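Local coordinates for probable sugar ABC transporter, sugar-binding protein (Streptococcus pneumoniae, PDB 2W7Y) that binds the blood group A-trisaccharide and probably delivers such host glycans, as the solute-binding component, to a sugar ABC transporter, at residues 209-214 with 386-391; 157-162 with 302-307; 203-208 with 399-404. One frame throughout, in Å; residues are numbered along the deposited sequence.

How the contacts relate
Along the chain the six segments run 157-162, 203-208, 209-214, 302-307, 386-391 and 399-404, so contact 1 is nested within the loop closed by contact 3, while contact 2 crosses both. Contacts 1 and 3 share helix 207-215, with centres about 11 Å apart; their other halves, helices 388-392 and 394-406, are consecutive. Contact 2, a strand pair of the five-stranded sheet, has its centre about 9 Å from that of contact 1 and touches it directly. Contacts 2 and 3, with centres about 17 Å apart, do not touch each other, yet both reach the bound A2G sugar. Each contact contributes a residue to the glycan pocket: Arg209, Phe157 and Glu205, respectively.

Contact 1 of 3, residues 209-214 with 386-391; sequences RLFNTV and PTVSDV
Two hydrogen bonds from one side-chain amide, that of Asn212, carry the polar part of this contact. Asn212 OD1 accepts from Val388 N at 3.0 Å with an N-H...O angle of 151°, the donor standing well out of the carbonyl plane. The other end of the amide, Asn212 ND2, donates to Pro386 O at 2.9 Å. Using both ends fixes the rotation of the amide, which bridges the two backbone groups that flank Thr387. CG swings anti to the backbone N of Asn212 (chi1 -150°), and this carries the amide across the gap from the helix surface.

Thr387 is the N-cap of helix 388-392: its OG1 accepts from Asp390 N at 3.3 Å. Asn212 therefore takes up the first amide of the helix, Val388 N, while the threonine takes up the third.

Van der Waals contacts are fewer. The one apolar pair sets the methyl CG2 of Val388 at the edge of the Phe211 ring, 4.4 Å from CD2; the same methyl also rests 3.8 Å from Asn212 OD1. The Arg209 guanidinium passes Thr387 CG2 obliquely at 4.4 Å from NH1; its stronger partner is the acetamido oxygen O7 of the A2G sugar, to which NH2 donates.

Phe211 meets Phe239 edge-to-face and packs on helix 237-252, Thr387 and Thr213 both touch Ile304 of strand 302-306, and Asp390 OD1 accepts from Gly308 N, which ties helix 388-392 to the loop just past the end of that strand.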
loop_
_atom_site.group_PDB
_atom_site.type_symbol
_atom_site.label_atom_id
_atom_site.label_comp_id
_atom_site.label_asym_id
_atom_site.label_seq_id
_atom_site.Cartn_x
_atom_site.Cartn_y
_atom_site.Cartn_z
ATOM N N ARG A 209 7.145 -6.110 2.115
ATOM C CA ARG A 209 6.906 -6.180 0.674
ATOM C C ARG A 209 7.765 -7.272 0.040
ATOM O O ARG A 209 7.379 -7.863 -0.974
ATOM C CB ARG A 209 7.180 -4.833 -0.015
ATOM C CG ARG A 209 6.761 -3.585 0.754
ATOM C CD ARG A 209 5.263 -3.537 1.039
ATOM N NE ARG A 209 4.856 -2.226 1.542
ATOM C CZ ARG A 209 3.664 -1.953 2.061
ATOM N NH1 ARG A 209 2.738 -2.900 2.155
ATOM N NH2 ARG A 209 3.399 -0.726 2.484
ATOM N N LEU A 210 8.930 -7.523 0.634
ATOM C CA LEU A 210 9.778 -8.648 0.234
ATOM C C LEU A 210 9.183 -9.988 0.664
ATOM O O LEU A 210 9.198 -10.945 -0.108
ATOM C CB LEU A 210 11.201 -8.492 0.779
ATOM C CG LEU A 210 12.125 -7.438 0.149
ATOM C CD1 LEU A 210 13.446 -7.375 0.900
ATOM C CD2 LEU A 210 12.363 -7.712 -1.331
ATOM N N PHE A 211 8.660 -10.048 1.891
ATOM C CA PHE A 211 7.963 -11.238 2.400
ATOM C C PHE A 211 6.692 -11.532 1.593
ATOM O O PHE A 211 6.457 -12.673 1.193
ATOM C CB PHE A 211 7.624 -11.080 3.890
ATOM C CG PHE A 211 6.791 -12.214 4.458
ATOM C CD1 PHE A 211 7.381 -13.428 4.812
ATOM C CD2 PHE A 211 5.416 -12.060 4.646
ATOM C CE1 PHE A 211 6.607 -14.478 5.336
ATOM C CE2 PHE A 211 4.640 -13.097 5.171
ATOM C CZ PHE A 211 5.235 -14.308 5.518
ATOM N N ASN A 212 5.889 -10.493 1.373
ATOM C CA ASN A 212 4.639 -10.575 0.624
ATOM C C ASN A 212 4.833 -11.172 -0.764
ATOM O O ASN A 212 4.040 -12.011 -1.208
ATOM C CB ASN A 212 4.045 -9.169 0.482
ATOM C CG ASN A 212 2.522 -9.160 0.403
ATOM O OD1 ASN A 212 1.891 -8.225 0.884
ATOM N ND2 ASN A 212 1.931 -10.176 -0.218
ATOM N N THR A 213 5.897 -10.739 -1.438
ATOM C CA THR A 213 6.149 -11.137 -2.819
ATOM C C THR A 213 6.890 -12.467 -2.958
ATOM O O THR A 213 6.659 -13.193 -3.927
ATOM C CB THR A 213 6.853 -10.021 -3.635
ATOM O OG1 THR A 213 8.023 -9.559 -2.944
ATOM C CG2 THR A 213 5.913 -8.853 -3.850
ATOM N N VAL A 214 7.760 -12.790 -2.001
ATOM C CA VAL A 214 8.519 -14.051 -2.058
ATOM C C VAL A 214 7.623 -15.241 -1.722
ATOM O O VAL A 214 7.854 -16.355 -2.191
ATOM C CB VAL A 214 9.827 -14.028 -1.195
ATOM C CG1 VAL A 214 9.534 -14.221 0.292
ATOM C CG2 VAL A 214 10.815 -15.085 -1.689
ATOM N N PRO A 386 -2.063 -9.914 -3.247
ATOM C CA PRO A 386 -2.597 -8.816 -2.446
ATOM C C PRO A 386 -1.688 -8.538 -1.246
ATOM O O PRO A 386 -0.784 -9.327 -0.960
ATOM C CB PRO A 386 -3.954 -9.351 -1.984
ATOM C CG PRO A 386 -3.758 -10.824 -1.884
ATOM C CD PRO A 386 -2.700 -11.202 -2.903
ATOM N N THR A 387 -1.914 -7.430 -0.551
ATOM C CA THR A 387 -1.105 -7.115 0.627
ATOM C C THR A 387 -1.528 -7.982 1.804
ATOM O O THR A 387 -2.720 -8.279 1.970
ATOM C CB THR A 387 -1.212 -5.638 1.050
ATOM O OG1 THR A 387 -2.591 -5.297 1.235
ATOM C CG2 THR A 387 -0.589 -4.721 0.014
ATOM N N VAL A 388 -0.543 -8.389 2.604
ATOM C CA VAL A 388 -0.772 -9.066 3.883
ATOM C C VAL A 388 -1.856 -8.345 4.693
ATOM O O VAL A 388 -2.741 -8.987 5.266
ATOM C CB VAL A 388 0.547 -9.171 4.711
ATOM C CG1 VAL A 388 0.266 -9.481 6.182
ATOM C CG2 VAL A 388 1.483 -10.218 4.109
ATOM N N SER A 389 -1.783 -7.016 4.708
ATOM C CA SER A 389 -2.735 -6.167 5.420
ATOM C C SER A 389 -4.189 -6.366 4.984
ATOM O O SER A 389 -5.083 -6.418 5.823
ATOM C CB SER A 389 -2.339 -4.696 5.255
ATOM O OG SER A 389 -3.045 -3.879 6.171
ATOM N N ASP A 390 -4.415 -6.474 3.675
ATOM C CA ASP A 390 -5.763 -6.622 3.117
ATOM C C ASP A 390 -6.386 -7.969 3.450
ATOM O O ASP A 390 -7.553 -8.051 3.844
ATOM C CB ASP A 390 -5.740 -6.431 1.594
ATOM C CG ASP A 390 -5.808 -4.968 1.179
ATOM O OD1 ASP A 390 -5.838 -4.706 -0.042
ATOM O OD2 ASP A 390 -5.840 -4.081 2.060
ATOM N N VAL A 391 -5.589 -9.018 3.300
ATOM C CA VAL A 391 -6.082 -10.384 3.385
ATOM C C VAL A 391 -5.978 -10.966 4.808
ATOM O O VAL A 391 -6.837 -11.746 5.225
ATOM C CB VAL A 391 -5.408 -11.286 2.292
ATOM C CG1 VAL A 391 -3.893 -11.418 2.516
ATOM C CG2 VAL A 391 -6.081 -12.648 2.198
#

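Contact 2 of 3, residues 157-162 with 302-307; sequences FTMGLW and VAISSS. With A2G (2-acetamido-2-deoxy-alpha-D-galactopyranose), chain C.
The Phe157 ring is met along its edge by the selenomethionine methyl CE of Met159, which lies in its plane, and by the acetamido group of the A2G sugar, whose O7 is 3.4 Å from CZ. Ser306 OG approaches the same side chain obliquely, 3.5 Å from CB. Outside the two segments, Trp282 packs edge-to-face with this ring and the galactose of the trisaccharide also touches it.

The Met159 and Ile304 side chains run abreast off the same face of the sheet. The Met159 chain runs out with CG anti to the backbone N (chi1 166°) and then bends at chi3 (52°), a turn that brings CE to 3.4 Å from Ile304 CD1 and also close to Ile304 CG2.

These side chains sit on an antiparallel pair of strands in the mixed sheet of this ABC-transporter solute-binding protein, to whose glycan pocket Phe157 belongs: the axes of 157-159 and 302-306 run at 171° with a closest approach of 4.8 Å. Met159 with Ile304 is a hydrogen-bonded pair, in which Met159 N donates to Ile304 O at 2.9 Å and Ile304 N returns a bond to Met159 O at 2.8 Å. Thr158 faces Ser305 as a non-hydrogen-bonded pair on the face away from the sugar. Phe157 with Ser306 is again hydrogen-bonded, but the bonds here are weak, and Phe157 N also donates weakly to Ser307 O.

On the Thr158 face a water links the strands, hydrogen-bonded to Thr158 OG1 and Ser305 OG and donating to Ser306 O at 2.8 Å. Thr158 OG1 is also bound by Asn348 ND2. Beyond 302-306 the sheet continues to 383-385, through backbone bonds of Ala303 with Ala383 and Val385.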
loop_
_atom_site.group_PDB
_atom_site.type_symbol
_atom_site.label_atom_id
_atom_site.label_comp_id
_atom_site.label_asym_id
_atom_site.label_seq_id
_atom_site.Cartn_x
_atom_site.Cartn_y
_atom_site.Cartn_z
ATOM N N PHE A 157 -3.721 0.127 -4.454
ATOM C CA PHE A 157 -2.453 -0.248 -3.845
ATOM C C PHE A 157 -1.616 -1.050 -4.843
ATOM O O PHE A 157 -1.278 -2.218 -4.615
ATOM C CB PHE A 157 -2.678 -1.031 -2.546
ATOM C CG PHE A 157 -1.687 -0.699 -1.466
ATOM C CD1 PHE A 157 -1.961 0.306 -0.544
ATOM C CD2 PHE A 157 -0.471 -1.369 -1.385
ATOM C CE1 PHE A 157 -1.045 0.630 0.451
ATOM C CE2 PHE A 157 0.445 -1.050 -0.393
ATOM C CZ PHE A 157 0.163 -0.048 0.525
ATOM N N THR A 158 -1.295 -0.394 -5.954
ATOM C CA THR A 158 -0.540 -0.982 -7.050
ATOM C C THR A 158 0.936 -0.759 -6.758
ATOM O O THR A 158 1.409 0.378 -6.749
ATOM C CB THR A 158 -0.954 -0.337 -8.395
ATOM O OG1 THR A 158 -2.376 -0.423 -8.536
ATOM C CG2 THR A 158 -0.276 -1.022 -9.590
HETATM N N MSE A 159 1.654 -1.850 -6.508
HETATM C CA MSE A 159 3.023 -1.748 -6.006
HETATM C C MSE A 159 4.051 -2.705 -6.625
HETATM O O MSE A 159 3.964 -3.927 -6.464
HETATM C CB MSE A 159 3.020 -1.874 -4.480
HETATM C CG MSE A 159 4.383 -2.116 -3.868
HETATM SE SE MSE A 159 4.401 -1.730 -1.972
HETATM C CE MSE A 159 2.880 -2.785 -1.409
ATOM N N GLY A 160 5.021 -2.126 -7.326
ATOM C CA GLY A 160 6.256 -2.818 -7.675
ATOM C C GLY A 160 7.358 -2.301 -6.768
ATOM O O GLY A 160 7.183 -2.212 -5.551
ATOM N N LEU A 161 8.497 -1.951 -7.352
ATOM C CA LEU A 161 9.570 -1.334 -6.580
ATOM C C LEU A 161 10.319 -0.290 -7.421
ATOM O O LEU A 161 10.010 -0.106 -8.605
ATOM C CB LEU A 161 10.491 -2.411 -5.956
ATOM C CG LEU A 161 11.732 -3.101 -6.566
ATOM C CD1 LEU A 161 11.815 -4.551 -6.084
ATOM C CD2 LEU A 161 11.814 -3.070 -8.070
ATOM N N TRP A 162 11.274 0.402 -6.801
ATOM C CA TRP A 162 12.087 1.391 -7.505
ATOM C C TRP A 162 13.568 1.106 -7.312
ATOM O O TRP A 162 13.979 0.630 -6.256
ATOM C CB TRP A 162 11.748 2.810 -7.044
ATOM C CG TRP A 162 10.303 3.174 -7.254
ATOM C CD1 TRP A 162 9.270 2.968 -6.382
ATOM C CD2 TRP A 162 9.735 3.806 -8.407
ATOM N NE1 TRP A 162 8.097 3.435 -6.920
ATOM C CE2 TRP A 162 8.350 3.951 -8.163
ATOM C CE3 TRP A 162 10.261 4.270 -9.623
ATOM C CZ2 TRP A 162 7.480 4.537 -9.094
ATOM C CZ3 TRP A 162 9.399 4.847 -10.547
ATOM C CH2 TRP A 162 8.023 4.980 -10.276
ATOM N N VAL A 302 7.064 -11.126 -9.774
ATOM C CA VAL A 302 5.937 -10.920 -8.864
ATOM C C VAL A 302 5.766 -9.435 -8.536
ATOM O O VAL A 302 6.746 -8.708 -8.374
ATOM C CB VAL A 302 6.078 -11.763 -7.564
ATOM C CG1 VAL A 302 4.870 -11.584 -6.647
ATOM C CG2 VAL A 302 6.259 -13.239 -7.898
ATOM N N ALA A 303 4.512 -8.993 -8.465
ATOM C CA ALA A 303 4.182 -7.632 -8.047
ATOM C C ALA A 303 3.020 -7.648 -7.062
ATOM O O ALA A 303 2.312 -8.646 -6.939
ATOM C CB ALA A 303 3.856 -6.759 -9.256
ATOM N N ILE A 304 2.843 -6.543 -6.345
ATOM C CA ILE A 304 1.720 -6.392 -5.429
ATOM C C ILE A 304 0.587 -5.650 -6.143
ATOM O O ILE A 304 0.803 -4.584 -6.728
ATOM C CB ILE A 304 2.138 -5.671 -4.111
ATOM C CG1 ILE A 304 3.060 -6.575 -3.283
ATOM C CG2 ILE A 304 0.911 -5.278 -3.288
ATOM C CD1 ILE A 304 3.990 -5.851 -2.323
ATOM N N SER A 305 -0.606 -6.241 -6.116
ATOM C CA SER A 305 -1.801 -5.594 -6.647
ATOM C C SER A 305 -2.989 -5.854 -5.744
ATOM O O SER A 305 -3.631 -6.909 -5.811
ATOM C CB SER A 305 -2.113 -6.053 -8.071
ATOM O OG SER A 305 -3.103 -5.218 -8.652
ATOM N N SER A 306 -3.258 -4.886 -4.879
ATOM C CA SER A 306 -4.423 -4.937 -4.023
ATOM C C SER A 306 -5.130 -3.593 -4.011
ATOM O O SER A 306 -4.709 -2.651 -4.696
ATOM C CB SER A 306 -4.051 -5.394 -2.613
ATOM O OG SER A 306 -3.147 -4.486 -2.025
ATOM N N SER A 307 -6.226 -3.525 -3.264
ATOM C CA SER A 307 -7.024 -2.319 -3.158
ATOM C C SER A 307 -6.489 -1.437 -2.045
ATOM O O SER A 307 -6.221 -0.252 -2.258
ATOM C CB SER A 307 -8.483 -2.680 -2.877
ATOM O OG SER A 307 -8.959 -3.623 -3.820
HETATM O O5 A2G C . 2.607 4.207 1.215
HETATM C C1 A2G C . 1.328 3.707 1.689
HETATM C C2 A2G C . 1.568 2.999 3.013
HETATM N N2 A2G C . 0.316 2.497 3.581
HETATM C C3 A2G C . 2.175 3.985 4.020
HETATM O O3 A2G C . 2.319 3.361 5.297
HETATM C C4 A2G C . 3.510 4.524 3.502
HETATM O O4 A2G C . 4.467 3.462 3.401
HETATM C C5 A2G C . 3.283 5.156 2.123
HETATM C C6 A2G C . 4.587 5.645 1.498
HETATM O O6 A2G C . 4.311 6.105 0.174
HETATM C C7 A2G C . 0.166 1.229 3.945
HETATM O O7 A2G C . 1.026 0.357 3.819
HETATM C C8 A2G C . -1.202 0.907 4.539
HETATM O O HOH W 1 -3.612 -2.754 -7.316
#

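Contact 3 of 3, residues 203-208 with 399-404; sequences AGEPSI and AIINAL. With A2G (2-acetamido-2-deoxy-alpha-D-galactopyranose), chain C.
Ile208 and Ile401 meet at about a right angle, with CB of Ile208 3.9 Å from CG1 of Ile401. Ile400 crosses Ile208 in the same manner, its CG2 being 3.8 Å from CG1 of Ile208. With CG1 anti to the backbone N (chi1 -160°), the longer branch of Ile208 extends toward helix 394-406 and its CD1 reaches both isoleucines. One turn further on, Leu404 sets CD1 3.8 Å from the CA of Ile208 and CB 3.5 Å from Ser207 OG.

Ile401 also keeps company with Glu205, the two chains following a common course: its CD1 lies 4.1 Å from CG of the glutamate, and its CG2 touches Gly204 O. The hydrocarbon part of Glu205 is thus flanked by a helix side chain, while its extended chain takes the carboxylate to the A2G sugar. There OE1 accepts from A2G O3 at 2.6 Å and OE2 from A2G O4 at 2.7 Å, a two-handed grip on neighbouring hydroxyls.

Farther out, Ser207 OG donates to Gly204 O at 2.6 Å, and Ser207 N bonds to that same oxygen, so two donors pin the backbone between Gly204 and Ser207. Ala262 N donates to Glu205 OE2, and Arg209 NH2 forms a long, weak ion pair with OE1; Met247 of helix 237-252 packs on Leu404.

Across the two segments the cohesion is mainly apolar, whereas the polar chemistry is turned to the sugar: the pairing of two carboxylate oxygens with two hydroxyls is consistent with a pocket sensitive to how O3 and O4 of the terminal N-acetylgalactosamine are placed.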
loop_
_atom_site.group_PDB
_atom_site.type_symbol
_atom_site.label_atom_id
_atom_site.label_comp_id
_atom_site.label_asym_id
_atom_site.label_seq_id
_atom_site.Cartn_x
_atom_site.Cartn_y
_atom_site.Cartn_z
ATOM N N ALA A 203 14.959 -1.010 5.339
ATOM C CA ALA A 203 14.178 -2.091 5.940
ATOM C C ALA A 203 13.273 -1.560 7.050
ATOM O O ALA A 203 13.485 -0.466 7.565
ATOM C CB ALA A 203 15.096 -3.187 6.463
ATOM N N GLY A 204 12.269 -2.348 7.418
ATOM C CA GLY A 204 11.237 -1.917 8.364
ATOM C C GLY A 204 9.894 -2.260 7.751
ATOM O O GLY A 204 9.632 -3.426 7.450
ATOM N N GLU A 205 9.055 -1.244 7.546
ATOM C CA GLU A 205 7.824 -1.395 6.765
ATOM C C GLU A 205 8.084 -1.959 5.355
ATOM O O GLU A 205 7.373 -2.868 4.928
ATOM C CB GLU A 205 7.049 -0.070 6.682
ATOM C CG GLU A 205 5.761 -0.137 5.844
ATOM C CD GLU A 205 5.149 1.231 5.564
ATOM O OE1 GLU A 205 3.911 1.356 5.637
ATOM O OE2 GLU A 205 5.901 2.186 5.271
ATOM N N PRO A 206 9.091 -1.423 4.625
ATOM C CA PRO A 206 9.380 -1.937 3.277
ATOM C C PRO A 206 9.764 -3.418 3.192
ATOM O O PRO A 206 9.655 -4.011 2.118
ATOM C CB PRO A 206 10.563 -1.080 2.826
ATOM C CG PRO A 206 10.467 0.157 3.638
ATOM C CD PRO A 206 9.987 -0.301 4.967
ATOM N N SER A 207 10.219 -4.006 4.293
ATOM C CA SER A 207 10.665 -5.402 4.273
ATOM C C SER A 207 9.519 -6.416 4.172
ATOM O O SER A 207 9.732 -7.542 3.727
ATOM C CB SER A 207 11.580 -5.711 5.465
ATOM O OG SER A 207 10.909 -5.519 6.696
ATOM N N ILE A 208 8.309 -6.017 4.571
ATOM C CA ILE A 208 7.132 -6.881 4.429
ATOM C C ILE A 208 6.738 -7.060 2.959
ATOM O O ILE A 208 6.093 -8.043 2.603
ATOM C CB ILE A 208 5.920 -6.407 5.298
ATOM C CG1 ILE A 208 4.923 -7.557 5.518
ATOM C CG2 ILE A 208 5.246 -5.165 4.687
ATOM C CD1 ILE A 208 3.783 -7.250 6.473
ATOM N N ALA A 399 2.655 -7.076 13.262
ATOM C CA ALA A 399 3.453 -8.134 13.901
ATOM C C ALA A 399 4.586 -8.647 13.005
ATOM O O ALA A 399 5.709 -8.841 13.472
ATOM C CB ALA A 399 2.555 -9.290 14.350
ATOM N N ILE A 400 4.287 -8.861 11.727
ATOM C CA ILE A 400 5.292 -9.298 10.750
ATOM C C ILE A 400 6.352 -8.221 10.498
ATOM O O ILE A 400 7.537 -8.529 10.467
ATOM C CB ILE A 400 4.644 -9.815 9.420
ATOM C CG1 ILE A 400 3.872 -11.112 9.684
ATOM C CG2 ILE A 400 5.700 -10.038 8.324
ATOM C CD1 ILE A 400 3.035 -11.595 8.518
ATOM N N ILE A 401 5.917 -6.968 10.337
ATOM C CA ILE A 401 6.828 -5.815 10.206
ATOM C C ILE A 401 7.791 -5.698 11.390
ATOM O O ILE A 401 8.996 -5.520 11.190
ATOM C CB ILE A 401 6.047 -4.474 10.005
ATOM C CG1 ILE A 401 5.536 -4.360 8.568
ATOM C CG2 ILE A 401 6.914 -3.245 10.343
ATOM C CD1 ILE A 401 4.632 -3.153 8.349
ATOM N N ASN A 402 7.258 -5.796 12.609
ATOM C CA ASN A 402 8.073 -5.769 13.832
ATOM C C ASN A 402 9.105 -6.900 13.900
ATOM O O ASN A 402 10.258 -6.671 14.271
ATOM C CB ASN A 402 7.186 -5.805 15.084
ATOM C CG ASN A 402 6.406 -4.512 15.308
ATOM O OD1 ASN A 402 5.490 -4.475 16.131
ATOM N ND2 ASN A 402 6.764 -3.450 14.589
ATOM N N ALA A 403 8.688 -8.111 13.538
ATOM C CA ALA A 403 9.575 -9.278 13.556
ATOM C C ALA A 403 10.700 -9.169 12.524
ATOM O O ALA A 403 11.840 -9.535 12.800
ATOM C CB ALA A 403 8.778 -10.562 13.347
ATOM N N LEU A 404 10.367 -8.663 11.338
ATOM C CA LEU A 404 11.359 -8.441 10.283
ATOM C C LEU A 404 12.348 -7.338 10.663
ATOM O O LEU A 404 13.535 -7.440 10.357
ATOM C CB LEU A 404 10.683 -8.134 8.943
ATOM C CG LEU A 404 9.835 -9.246 8.312
ATOM C CD1 LEU A 404 9.052 -8.709 7.128
ATOM C CD2 LEU A 404 10.677 -10.463 7.903
HETATM O O5 A2G C . 2.607 4.207 1.215
HETATM C C1 A2G C . 1.328 3.707 1.689
HETATM C C2 A2G C . 1.568 2.999 3.013
HETATM N N2 A2G C . 0.316 2.497 3.581
HETATM C C3 A2G C . 2.175 3.985 4.020
HETATM O O3 A2G C . 2.319 3.361 5.297
HETATM C C4 A2G C . 3.510 4.524 3.502
HETATM O O4 A2G C . 4.467 3.462 3.401
HETATM C C5 A2G C . 3.283 5.156 2.123
HETATM C C6 A2G C . 4.587 5.645 1.498
HETATM O O6 A2G C . 4.311 6.105 0.174
HETATM C C7 A2G C . 0.166 1.229 3.945
HETATM O O7 A2G C . 1.026 0.357 3.819
HETATM C C8 A2G C . -1.202 0.907 4.539
#